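Long-range contacts in endoglucanase (Ruminococcus champanellensis, PDB 6WQV), which probably hydrolyses internal beta-1,4 linkages of cellulose and related plant polysaccharides, as a broad-specificity endoglucanase of glycoside hydrolase family 5: residues E89-E94 with W143-T148; L236-H241 with K280-I285; C318-N323 with F333-R338. One frame throughout, in Å; residues are numbered along the deposited sequence.

Contact 1: E89-E94 with W143-T148; sequences EYQIDE and WTQIAT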
loop_
_atom_site.group_PDB
_atom_site.type_symbol
_atom_site.label_atom_id
_atom_site.label_comp_id
_atom_site.label_asym_id
_atom_site.label_seq_id
_atom_site.Cartn_x
_atom_site.Cartn_y
_atom_site.Cartn_z
ATOM N N GLU A 89 -3.853 1.429 26.035
ATOM C CA GLU A 89 -3.474 2.678 25.382
ATOM C C GLU A 89 -2.825 2.445 24.026
ATOM O O GLU A 89 -2.986 3.268 23.113
ATOM C CB GLU A 89 -2.519 3.476 26.272
ATOM C CG GLU A 89 -3.054 3.786 27.663
ATOM C CD GLU A 89 -2.726 2.713 28.694
ATOM O OE1 GLU A 89 -2.190 1.648 28.317
ATOM O OE2 GLU A 89 -2.999 2.944 29.890
ATOM N N TYR A 90 -2.084 1.348 23.872
ATOM C CA TYR A 90 -1.361 1.061 22.640
ATOM C C TYR A 90 -0.582 2.290 22.174
ATOM O O TYR A 90 -0.653 2.711 21.018
ATOM C CB TYR A 90 -2.308 0.561 21.545
ATOM C CG TYR A 90 -3.012 -0.744 21.863
ATOM C CD1 TYR A 90 -2.303 -1.934 21.927
ATOM C CD2 TYR A 90 -4.384 -0.788 22.096
ATOM C CE1 TYR A 90 -2.932 -3.129 22.213
ATOM C CE2 TYR A 90 -5.025 -1.987 22.382
ATOM C CZ TYR A 90 -4.292 -3.155 22.431
ATOM O OH TYR A 90 -4.918 -4.352 22.709
ATOM N N GLN A 91 0.164 2.875 23.107
ATOM C CA GLN A 91 0.905 4.092 22.824
ATOM C C GLN A 91 2.010 3.823 21.815
ATOM O O GLN A 91 2.828 2.915 21.993
ATOM C CB GLN A 91 1.509 4.617 24.124
ATOM C CG GLN A 91 2.416 5.795 23.934
ATOM C CD GLN A 91 1.664 7.034 23.520
ATOM O OE1 GLN A 91 0.591 7.330 24.045
ATOM N NE2 GLN A 91 2.217 7.761 22.561
ATOM N N ILE A 92 2.054 4.637 20.765
ATOM C CA ILE A 92 3.099 4.526 19.754
ATOM C C ILE A 92 4.335 5.280 20.229
ATOM O O ILE A 92 4.248 6.427 20.684
ATOM C CB ILE A 92 2.597 5.050 18.401
ATOM C CG1 ILE A 92 1.456 4.169 17.896
ATOM C CG2 ILE A 92 3.734 5.097 17.398
ATOM C CD1 ILE A 92 0.693 4.776 16.750
ATOM N N ASP A 93 5.492 4.625 20.140
ATOM C CA ASP A 93 6.765 5.234 20.507
ATOM C C ASP A 93 6.954 6.573 19.807
ATOM O O ASP A 93 6.863 6.671 18.580
ATOM C CB ASP A 93 7.872 4.253 20.106
ATOM C CG ASP A 93 9.253 4.713 20.500
ATOM O OD1 ASP A 93 9.477 4.986 21.698
ATOM O OD2 ASP A 93 10.126 4.767 19.607
ATOM N N GLU A 94 7.218 7.609 20.607
ATOM C CA GLU A 94 7.357 8.957 20.058
ATOM C C GLU A 94 8.478 9.039 19.023
ATOM O O GLU A 94 8.323 9.700 17.989
ATOM C CB GLU A 94 7.608 9.951 21.190
ATOM C CG GLU A 94 7.651 11.394 20.751
ATOM C CD GLU A 94 6.290 11.931 20.362
ATOM O OE1 GLU A 94 5.298 11.170 20.428
ATOM O OE2 GLU A 94 6.217 13.119 19.991
ATOM N N TRP A 143 -5.086 4.307 15.156
ATOM C CA TRP A 143 -5.500 5.266 14.126
ATOM C C TRP A 143 -5.822 6.644 14.706
ATOM O O TRP A 143 -5.573 7.658 14.044
ATOM C CB TRP A 143 -6.600 4.707 13.210
ATOM C CG TRP A 143 -5.981 4.017 12.001
ATOM C CD1 TRP A 143 -6.001 2.688 11.707
ATOM C CD2 TRP A 143 -5.196 4.644 10.975
ATOM N NE1 TRP A 143 -5.294 2.448 10.546
ATOM C CE2 TRP A 143 -4.791 3.637 10.083
ATOM C CE3 TRP A 143 -4.808 5.965 10.724
ATOM C CZ2 TRP A 143 -4.020 3.907 8.954
ATOM C CZ3 TRP A 143 -4.044 6.232 9.603
ATOM C CH2 TRP A 143 -3.661 5.211 8.732
ATOM N N THR A 144 -6.338 6.730 15.935
ATOM C CA THR A 144 -6.496 8.050 16.541
ATOM C C THR A 144 -5.147 8.748 16.652
ATOM O O THR A 144 -5.020 9.933 16.312
ATOM C CB THR A 144 -7.192 7.955 17.902
ATOM O OG1 THR A 144 -8.527 7.475 17.711
ATOM C CG2 THR A 144 -7.261 9.321 18.584
ATOM N N GLN A 145 -4.109 8.014 17.068
ATOM C CA GLN A 145 -2.779 8.605 17.215
ATOM C C GLN A 145 -2.191 9.022 15.870
ATOM O O GLN A 145 -1.601 10.101 15.749
ATOM C CB GLN A 145 -1.839 7.619 17.914
ATOM C CG GLN A 145 -2.134 7.386 19.369
ATOM C CD GLN A 145 -1.287 6.279 19.950
ATOM O OE1 GLN A 145 -0.101 6.471 20.234
ATOM N NE2 GLN A 145 -1.886 5.105 20.126
ATOM N N ILE A 146 -2.301 8.161 14.856
ATOM C CA ILE A 146 -1.748 8.498 13.547
ATOM C C ILE A 146 -2.506 9.672 12.947
ATOM O O ILE A 146 -1.907 10.634 12.451
ATOM C CB ILE A 146 -1.766 7.279 12.604
ATOM C CG1 ILE A 146 -0.931 6.140 13.197
ATOM C CG2 ILE A 146 -1.283 7.685 11.207
ATOM C CD1 ILE A 146 -1.176 4.776 12.544
ATOM N N ALA A 147 -3.834 9.628 13.019
ATOM C CA ALA A 147 -4.638 10.660 12.384
ATOM C C ALA A 147 -4.419 12.014 13.043
ATOM O O ALA A 147 -4.409 13.043 12.361
ATOM C CB ALA A 147 -6.115 10.280 12.423
ATOM N N THR A 148 -4.251 12.048 14.365
ATOM C CA THR A 148 -4.033 13.340 15.005
ATOM C C THR A 148 -2.652 13.887 14.673
ATOM O O THR A 148 -2.499 15.094 14.450
ATOM C CB THR A 148 -4.278 13.284 16.514
ATOM O OG1 THR A 148 -3.424 12.328 17.138
ATOM C CG2 THR A 148 -5.711 12.906 16.802
#
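Gln-145 of helix 129-149 grips the backbone of the 89-94 loop through both polar atoms of its amide. NE2 donates to Tyr-90 O at 2.8 Å in an almost straight bond (169°), the acceptor lying in the amide plane while the nitrogen stands above the plane of the Tyr-90 carbonyl. OE1 accepts from Ile-92 N at 2.9 Å, on a lone pair and in the carbonyl plane of the amide. The two bonds fix the rotation of this group, and NE2 also bonds Ala-141 O in its own helix. With CG anti to its carbonyl carbon (chi1 -70°) and the chain extended beyond, Gln-145 reaches straight to the loop; a leucine here would probably leave Tyr-90 O and Ile-92 N without their mates and the loop freer to shift.

In a TIM barrel such as this, loops and helices ring the strands. Here the loop leading into helix 94-108 is fastened to helix 129-149, while Asp-93 sits at the N-cap of helix 94-108, its OD2 taking a weak bond from Trp-96 N. Beside the amide, Gln-91 NE2 bonds Ile-92 O at 3.1 Å.

Apolar packing adds to this: the Ile-92 side chain runs antiparallel alongside that of Gln-145, its CD1 4.0 Å from Gln-145 CB and 4.1 Å from Ile-146 CG1. Both isoleucines also rest on Trp-80.

Contact 2: L236-H241 with K280-I285; sequences LIVDIH and KGIPVI. With GLC (alpha-D-glucopyranose), chain E.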
loop_
_atom_site.group_PDB
_atom_site.type_symbol
_atom_site.label_atom_id
_atom_site.label_comp_id
_atom_site.label_asym_id
_atom_site.label_seq_id
_atom_site.Cartn_x
_atom_site.Cartn_y
_atom_site.Cartn_z
ATOM N N LEU A 236 -13.622 7.601 -0.483
ATOM C CA LEU A 236 -13.033 6.300 -0.202
ATOM C C LEU A 236 -12.545 5.621 -1.476
ATOM O O LEU A 236 -13.201 5.679 -2.521
ATOM C CB LEU A 236 -14.031 5.380 0.510
ATOM C CG LEU A 236 -14.569 5.911 1.838
ATOM C CD1 LEU A 236 -15.522 4.889 2.473
ATOM C CD2 LEU A 236 -13.463 6.265 2.808
ATOM N N ILE A 237 -11.396 4.955 -1.353
ATOM C CA ILE A 237 -10.732 4.255 -2.443
ATOM C C ILE A 237 -10.401 2.841 -1.984
ATOM O O ILE A 237 -9.890 2.647 -0.878
ATOM C CB ILE A 237 -9.426 4.981 -2.818
ATOM C CG1 ILE A 237 -9.689 6.439 -3.187
ATOM C CG2 ILE A 237 -8.698 4.252 -3.946
ATOM C CD1 ILE A 237 -8.441 7.314 -3.085
ATOM N N VAL A 238 -10.639 1.866 -2.846
ATOM C CA VAL A 238 -10.240 0.489 -2.565
ATOM C C VAL A 238 -8.825 0.257 -3.079
ATOM O O VAL A 238 -8.473 0.681 -4.191
ATOM C CB VAL A 238 -11.230 -0.509 -3.192
ATOM C CG1 VAL A 238 -10.709 -1.938 -3.044
ATOM C CG2 VAL A 238 -12.609 -0.362 -2.545
ATOM N N ASP A 239 -8.014 -0.432 -2.280
ATOM C CA ASP A 239 -6.662 -0.815 -2.672
ATOM C C ASP A 239 -6.635 -2.301 -3.011
ATOM O O ASP A 239 -6.950 -3.149 -2.165
ATOM C CB ASP A 239 -5.632 -0.521 -1.578
ATOM C CG ASP A 239 -4.186 -0.778 -2.035
ATOM O OD1 ASP A 239 -3.977 -1.322 -3.142
ATOM O OD2 ASP A 239 -3.253 -0.437 -1.280
ATOM N N ILE A 240 -6.255 -2.608 -4.246
ATOM C CA ILE A 240 -6.009 -3.964 -4.702
ATOM C C ILE A 240 -4.520 -4.080 -5.016
ATOM O O ILE A 240 -3.971 -3.237 -5.736
ATOM C CB ILE A 240 -6.840 -4.281 -5.956
ATOM C CG1 ILE A 240 -8.348 -4.223 -5.660
ATOM C CG2 ILE A 240 -6.418 -5.623 -6.534
ATOM C CD1 ILE A 240 -8.840 -5.160 -4.566
ATOM N N HIS A 241 -3.866 -5.108 -4.482
ATOM C CA HIS A 241 -2.523 -5.466 -4.932
ATOM C C HIS A 241 -2.674 -6.510 -6.034
ATOM O O HIS A 241 -3.469 -7.452 -5.913
ATOM C CB HIS A 241 -1.679 -6.038 -3.791
ATOM C CG HIS A 241 -1.583 -5.146 -2.589
ATOM N ND1 HIS A 241 -0.831 -5.478 -1.481
ATOM C CD2 HIS A 241 -2.162 -3.958 -2.305
ATOM C CE1 HIS A 241 -0.955 -4.531 -0.568
ATOM N NE2 HIS A 241 -1.755 -3.596 -1.043
ATOM N N LYS A 280 -18.508 0.295 -11.095
ATOM C CA LYS A 280 -19.623 0.462 -10.174
ATOM C C LYS A 280 -19.557 1.773 -9.400
ATOM O O LYS A 280 -20.281 1.936 -8.412
ATOM C CB LYS A 280 -19.635 -0.672 -9.139
ATOM C CG LYS A 280 -20.142 -2.022 -9.597
ATOM C CD LYS A 280 -19.692 -2.357 -10.993
ATOM C CE LYS A 280 -20.234 -3.706 -11.424
ATOM N NZ LYS A 280 -19.599 -4.157 -12.690
ATOM N N GLY A 281 -18.678 2.690 -9.786
ATOM C CA GLY A 281 -18.567 3.915 -9.027
ATOM C C GLY A 281 -17.865 3.771 -7.700
ATOM O O GLY A 281 -18.083 4.588 -6.802
ATOM N N ILE A 282 -17.050 2.739 -7.533
ATOM C CA ILE A 282 -16.174 2.636 -6.370
ATOM C C ILE A 282 -14.751 2.884 -6.850
ATOM O O ILE A 282 -14.185 2.051 -7.577
ATOM C CB ILE A 282 -16.287 1.272 -5.679
ATOM C CG1 ILE A 282 -17.706 1.003 -5.201
ATOM C CG2 ILE A 282 -15.336 1.222 -4.486
ATOM C CD1 ILE A 282 -17.850 -0.341 -4.519
ATOM N N PRO A 283 -14.122 3.994 -6.475
ATOM C CA PRO A 283 -12.743 4.225 -6.909
ATOM C C PRO A 283 -11.816 3.117 -6.433
ATOM O O PRO A 283 -11.978 2.560 -5.344
ATOM C CB PRO A 283 -12.385 5.568 -6.260
ATOM C CG PRO A 283 -13.684 6.225 -6.002
ATOM C CD PRO A 283 -14.662 5.125 -5.703
ATOM N N VAL A 284 -10.822 2.807 -7.261
ATOM C CA VAL A 284 -9.881 1.737 -6.963
ATOM C C VAL A 284 -8.496 2.113 -7.473
ATOM O O VAL A 284 -8.347 2.771 -8.510
ATOM C CB VAL A 284 -10.353 0.373 -7.538
ATOM C CG1 VAL A 284 -10.493 0.451 -9.060
ATOM C CG2 VAL A 284 -9.422 -0.750 -7.113
ATOM N N ILE A 285 -7.481 1.691 -6.729
ATOM C CA ILE A 285 -6.081 1.916 -7.066
ATOM C C ILE A 285 -5.349 0.594 -6.891
ATOM O O ILE A 285 -5.706 -0.219 -6.034
ATOM C CB ILE A 285 -5.458 3.019 -6.180
ATOM C CG1 ILE A 285 -4.070 3.409 -6.684
ATOM C CG2 ILE A 285 -5.395 2.564 -4.712
ATOM C CD1 ILE A 285 -3.555 4.707 -6.096
HETATM C C1 GLC E . 2.246 -7.734 -0.382
HETATM C C2 GLC E . 2.908 -6.991 0.763
HETATM C C3 GLC E . 4.325 -6.617 0.665
HETATM C C4 GLC E . 5.140 -7.761 0.110
HETATM C C5 GLC E . 4.602 -8.045 -1.272
HETATM C C6 GLC E . 5.433 -9.020 -2.089
HETATM O O1 GLC E . 1.623 -6.978 -1.335
HETATM O O2 GLC E . 2.054 -5.848 1.074
HETATM O O3 GLC E . 4.779 -6.290 2.031
HETATM O O4 GLC E . 6.521 -7.386 0.093
HETATM O O5 GLC E . 3.237 -8.612 -1.143
HETATM O O6 GLC E . 5.463 -10.254 -1.516
#
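Ile-285 turns its CG1 anti to the backbone N (chi1 -171°), which leaves CG2 between that nitrogen and the carbonyl carbon, and this methyl meets Ile-237 CG2 at 3.8 Å. On the other face of the sheet Val-238 holds CG2 anti to its carbonyl carbon, where it touches Ile-282 CG2 at 3.7 Å, and Ile-240 CG1, the root of its ethyl branch, comes to 3.9 Å from Val-284 CG2.

The backbones between them pair as parallel strands. Val-238 bonds on both sides of Val-284, giving its N-H to Pro-283 O (2.9 Å) and accepting Ile-285 N on its own O (2.9 Å). Ile-240 N then continues the ladder to Ile-285 O at 3.0 Å. Just ahead of the ladder the Pro-283 ring lies against Leu-236 O, its CD 3.5 Å away.

At the far end of strand 236-241 the chain enters the glycan pocket: His-241 ND1 shares a hydrogen bond with glucose O1 at 2.9 Å, the sugar oxygen lying at the ring edge. Asp-239, inside the barrel, takes a bond from Gly-287 N on its OD1.

Strands 236-241 and 284-289 and the intervening helix 263-278, which closes in a Schellman motif at Gly-281, make a beta-alpha-beta unit of the barrel. Ile-240 and Val-284 pack outward on Ile-273 and Phe-277 of that helix, whereas Ile-237, Pro-283 and Ile-285 meet Ala-16 or Leu-20 of helix 16-22.

Contact 3: C318-N323 with F333-R338; sequences CIWWDN and FGLLNR. With GLC (alpha-D-glucopyranose), chain E; BGC (beta-D-glucopyranose), chain B.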
loop_
_atom_site.group_PDB
_atom_site.type_symbol
_atom_site.label_atom_id
_atom_site.label_comp_id
_atom_site.label_asym_id
_atom_site.label_seq_id
_atom_site.Cartn_x
_atom_site.Cartn_y
_atom_site.Cartn_z
ATOM N N CYS A 318 -1.403 2.956 -10.695
ATOM C CA CYS A 318 -0.562 1.852 -10.246
ATOM C C CYS A 318 0.621 2.354 -9.430
ATOM O O CYS A 318 1.181 3.413 -9.727
ATOM C CB CYS A 318 -0.017 1.087 -11.462
ATOM S SG CYS A 318 -1.302 0.371 -12.515
ATOM N N ILE A 319 1.026 1.561 -8.431
ATOM C CA ILE A 319 2.120 1.909 -7.517
ATOM C C ILE A 319 3.093 0.732 -7.443
ATOM O O ILE A 319 2.758 -0.329 -6.908
ATOM C CB ILE A 319 1.605 2.290 -6.116
ATOM C CG1 ILE A 319 0.482 3.323 -6.211
ATOM C CG2 ILE A 319 2.748 2.826 -5.264
ATOM C CD1 ILE A 319 0.044 3.907 -4.861
ATOM N N TRP A 320 4.314 0.941 -7.945
ATOM C CA TRP A 320 5.323 -0.116 -7.980
ATOM C C TRP A 320 5.807 -0.441 -6.568
ATOM O O TRP A 320 6.038 0.456 -5.756
ATOM C CB TRP A 320 6.524 0.329 -8.852
ATOM C CG TRP A 320 7.632 -0.707 -8.894
ATOM C CD1 TRP A 320 8.637 -0.881 -7.984
ATOM C CD2 TRP A 320 7.808 -1.731 -9.880
ATOM N NE1 TRP A 320 9.420 -1.957 -8.337
ATOM C CE2 TRP A 320 8.943 -2.485 -9.505
ATOM C CE3 TRP A 320 7.126 -2.073 -11.047
ATOM C CZ2 TRP A 320 9.393 -3.566 -10.254
ATOM C CZ3 TRP A 320 7.576 -3.139 -11.791
ATOM C CH2 TRP A 320 8.702 -3.874 -11.391
ATOM N N TRP A 321 6.004 -1.728 -6.281
ATOM C CA TRP A 321 6.562 -2.171 -5.004
ATOM C C TRP A 321 8.084 -2.257 -5.128
ATOM O O TRP A 321 8.596 -3.160 -5.791
ATOM C CB TRP A 321 5.985 -3.527 -4.608
ATOM C CG TRP A 321 6.580 -4.069 -3.357
ATOM C CD1 TRP A 321 7.479 -5.089 -3.238
ATOM C CD2 TRP A 321 6.322 -3.610 -2.029
ATOM N NE1 TRP A 321 7.804 -5.289 -1.921
ATOM C CE2 TRP A 321 7.103 -4.396 -1.152
ATOM C CE3 TRP A 321 5.506 -2.614 -1.487
ATOM C CZ2 TRP A 321 7.094 -4.204 0.220
ATOM C CZ3 TRP A 321 5.493 -2.429 -0.123
ATOM C CH2 TRP A 321 6.276 -3.224 0.723
ATOM N N ASP A 322 8.814 -1.331 -4.493
ATOM C CA ASP A 322 10.277 -1.273 -4.600
ATOM C C ASP A 322 10.890 -1.626 -3.246
ATOM O O ASP A 322 10.906 -0.802 -2.323
ATOM C CB ASP A 322 10.747 0.108 -5.063
ATOM C CG ASP A 322 12.189 0.105 -5.521
ATOM O OD1 ASP A 322 12.960 -0.735 -5.023
ATOM O OD2 ASP A 322 12.544 0.958 -6.365
ATOM N N ASN A 323 11.424 -2.842 -3.132
ATOM C CA ASN A 323 12.056 -3.278 -1.898
ATOM C C ASN A 323 13.576 -3.206 -1.945
ATOM O O ASN A 323 14.241 -3.785 -1.080
ATOM C CB ASN A 323 11.601 -4.689 -1.502
ATOM C CG ASN A 323 12.078 -5.755 -2.456
ATOM O OD1 ASN A 323 12.700 -5.470 -3.488
ATOM N ND2 ASN A 323 11.801 -7.008 -2.113
ATOM N N PHE A 333 12.450 -7.043 -6.022
ATOM C CA PHE A 333 11.564 -6.053 -6.612
ATOM C C PHE A 333 12.208 -4.673 -6.727
ATOM O O PHE A 333 11.514 -3.686 -6.985
ATOM C CB PHE A 333 10.262 -5.961 -5.811
ATOM C CG PHE A 333 9.304 -7.108 -6.046
ATOM C CD1 PHE A 333 8.653 -7.249 -7.267
ATOM C CD2 PHE A 333 9.001 -7.998 -5.029
ATOM C CE1 PHE A 333 7.755 -8.284 -7.479
ATOM C CE2 PHE A 333 8.097 -9.033 -5.237
ATOM C CZ PHE A 333 7.480 -9.175 -6.468
ATOM N N GLY A 334 13.526 -4.581 -6.563
ATOM C CA GLY A 334 14.180 -3.290 -6.624
ATOM C C GLY A 334 14.052 -2.634 -7.987
ATOM O O GLY A 334 14.037 -3.292 -9.029
ATOM N N LEU A 335 13.991 -1.306 -7.970
ATOM C CA LEU A 335 13.957 -0.505 -9.186
ATOM C C LEU A 335 14.963 0.624 -9.025
ATOM O O LEU A 335 15.842 0.792 -9.876
ATOM C CB LEU A 335 12.540 0.005 -9.441
ATOM C CG LEU A 335 12.236 0.617 -10.804
ATOM C CD1 LEU A 335 12.362 -0.405 -11.915
ATOM C CD2 LEU A 335 10.838 1.203 -10.803
ATOM N N LEU A 336 14.863 1.366 -7.924
ATOM C CA LEU A 336 15.871 2.350 -7.540
ATOM C C LEU A 336 16.895 1.673 -6.642
ATOM O O LEU A 336 16.542 1.117 -5.596
ATOM C CB LEU A 336 15.231 3.500 -6.760
ATOM C CG LEU A 336 16.195 4.552 -6.186
ATOM C CD1 LEU A 336 16.955 5.237 -7.309
ATOM C CD2 LEU A 336 15.420 5.559 -5.344
ATOM N N ASN A 337 18.165 1.728 -7.029
ATOM C CA ASN A 337 19.238 1.307 -6.139
ATOM C C ASN A 337 19.505 2.485 -5.211
ATOM O O ASN A 337 20.093 3.492 -5.614
ATOM C CB ASN A 337 20.464 0.887 -6.938
ATOM C CG ASN A 337 21.555 0.322 -6.070
ATOM O OD1 ASN A 337 21.737 0.734 -4.924
ATOM N ND2 ASN A 337 22.301 -0.633 -6.610
ATOM N N ARG A 338 19.052 2.380 -3.959
ATOM C CA ARG A 338 19.033 3.544 -3.080
ATOM C C ARG A 338 20.435 3.987 -2.681
ATOM O O ARG A 338 20.673 5.184 -2.487
ATOM C CB ARG A 338 18.182 3.250 -1.839
ATOM C CG ARG A 338 16.701 3.055 -2.137
ATOM C CD ARG A 338 15.906 2.813 -0.880
ATOM N NE ARG A 338 14.695 2.059 -1.178
ATOM C CZ ARG A 338 13.883 1.570 -0.252
ATOM N NH1 ARG A 338 14.132 1.772 1.027
ATOM N NH2 ARG A 338 12.822 0.870 -0.619
HETATM C C1 GLC E . 2.246 -7.734 -0.382
HETATM C C2 GLC E . 2.908 -6.991 0.763
HETATM C C3 GLC E . 4.325 -6.617 0.665
HETATM C C4 GLC E . 5.140 -7.761 0.110
HETATM C C5 GLC E . 4.602 -8.045 -1.272
HETATM C C6 GLC E . 5.433 -9.020 -2.089
HETATM O O1 GLC E . 1.623 -6.978 -1.335
HETATM O O2 GLC E . 2.054 -5.848 1.074
HETATM O O3 GLC E . 4.779 -6.290 2.031
HETATM O O4 GLC E . 6.521 -7.386 0.093
HETATM O O5 GLC E . 3.237 -8.612 -1.143
HETATM O O6 GLC E . 5.463 -10.254 -1.516
HETATM C C2 BGC B . 8.751 -8.169 0.185
HETATM C C3 BGC B . 9.634 -9.218 0.778
HETATM C C4 BGC B . 9.441 -9.359 2.266
HETATM C C5 BGC B . 7.988 -9.603 2.611
HETATM C C6 BGC B . 7.663 -9.599 4.071
HETATM C C1 BGC B . 7.287 -8.415 0.525
HETATM O O2 BGC B . 8.907 -8.128 -1.255
HETATM O O3 BGC B . 11.035 -8.868 0.489
HETATM O O4 BGC B . 10.169 -10.546 2.756
HETATM O O5 BGC B . 7.153 -8.528 2.006
HETATM O O6 BGC B . 6.314 -10.037 4.266
HETATM O O HOH W 1 14.583 1.018 -3.764
#
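Asp-322 and Gly-334 bring their CA atoms to 4.8 Å of each other, yet each hydrogen bond between the two segments uses a side chain. The Asp-322 carboxylate receives the returning backbone: OD2 accepts Leu-336 N at 2.8 Å on its syn lone pair, almost straight at 176°, and OD1 takes a weak bond from Leu-335 N. Trp-27 NE1 gives OD2 a further bond. A water lies between OD1, Leu-336 O and Arg-338 NE, its oxygen 2.8 Å from that NE.

Trp-320 NE1 donates to Phe-333 O at 3.0 Å, close to the indole plane, while Leu-335 CD2 sits over the face of its five-membered ring in a CH-pi contact.

Strand 318-322 is the last of the TIM barrel, and its C-terminal end contributes to the glycan pocket. Trp-321 offers its face to C3 of the alpha-D-glucose and its NE1 to O2 of the beta-D-glucose (3.1 Å); its edge points at the face of Phe-333 in an offset edge-to-face pair, planes at 79°. A chi1 of 67° turns the Asn-323 amide toward the returning chain, where OD1 accepts Phe-333 N at 3.0 Å. Its ND2 bonds both Glu-331 O and, at 3.3 Å, O3 of the beta-D-glucose.

In the fold
Two of the three contacts involve the barrel sheet and one lies in the shell outside it. Contacts 2 and 3 are buried and include residues of the same sheet, in which strands 284-289 and 318-322 are neighbours; they touch where Ile-285 CD1 meets Ile-319 CD1 at 3.9 Å, and both reach the same glucose. Contact 1, partly buried, lies on the outer layer, its centre about 26 and 28 Å from the centres of the other two. Chemistry follows place: backbone-to-backbone bonds and aliphatic packing join the strands of contact 2, one helix amide ties down a loop in contact 1, and in contact 3 a buried carboxylate holds the returning backbone, while an amide and two aromatic rings beside it line the sugar site.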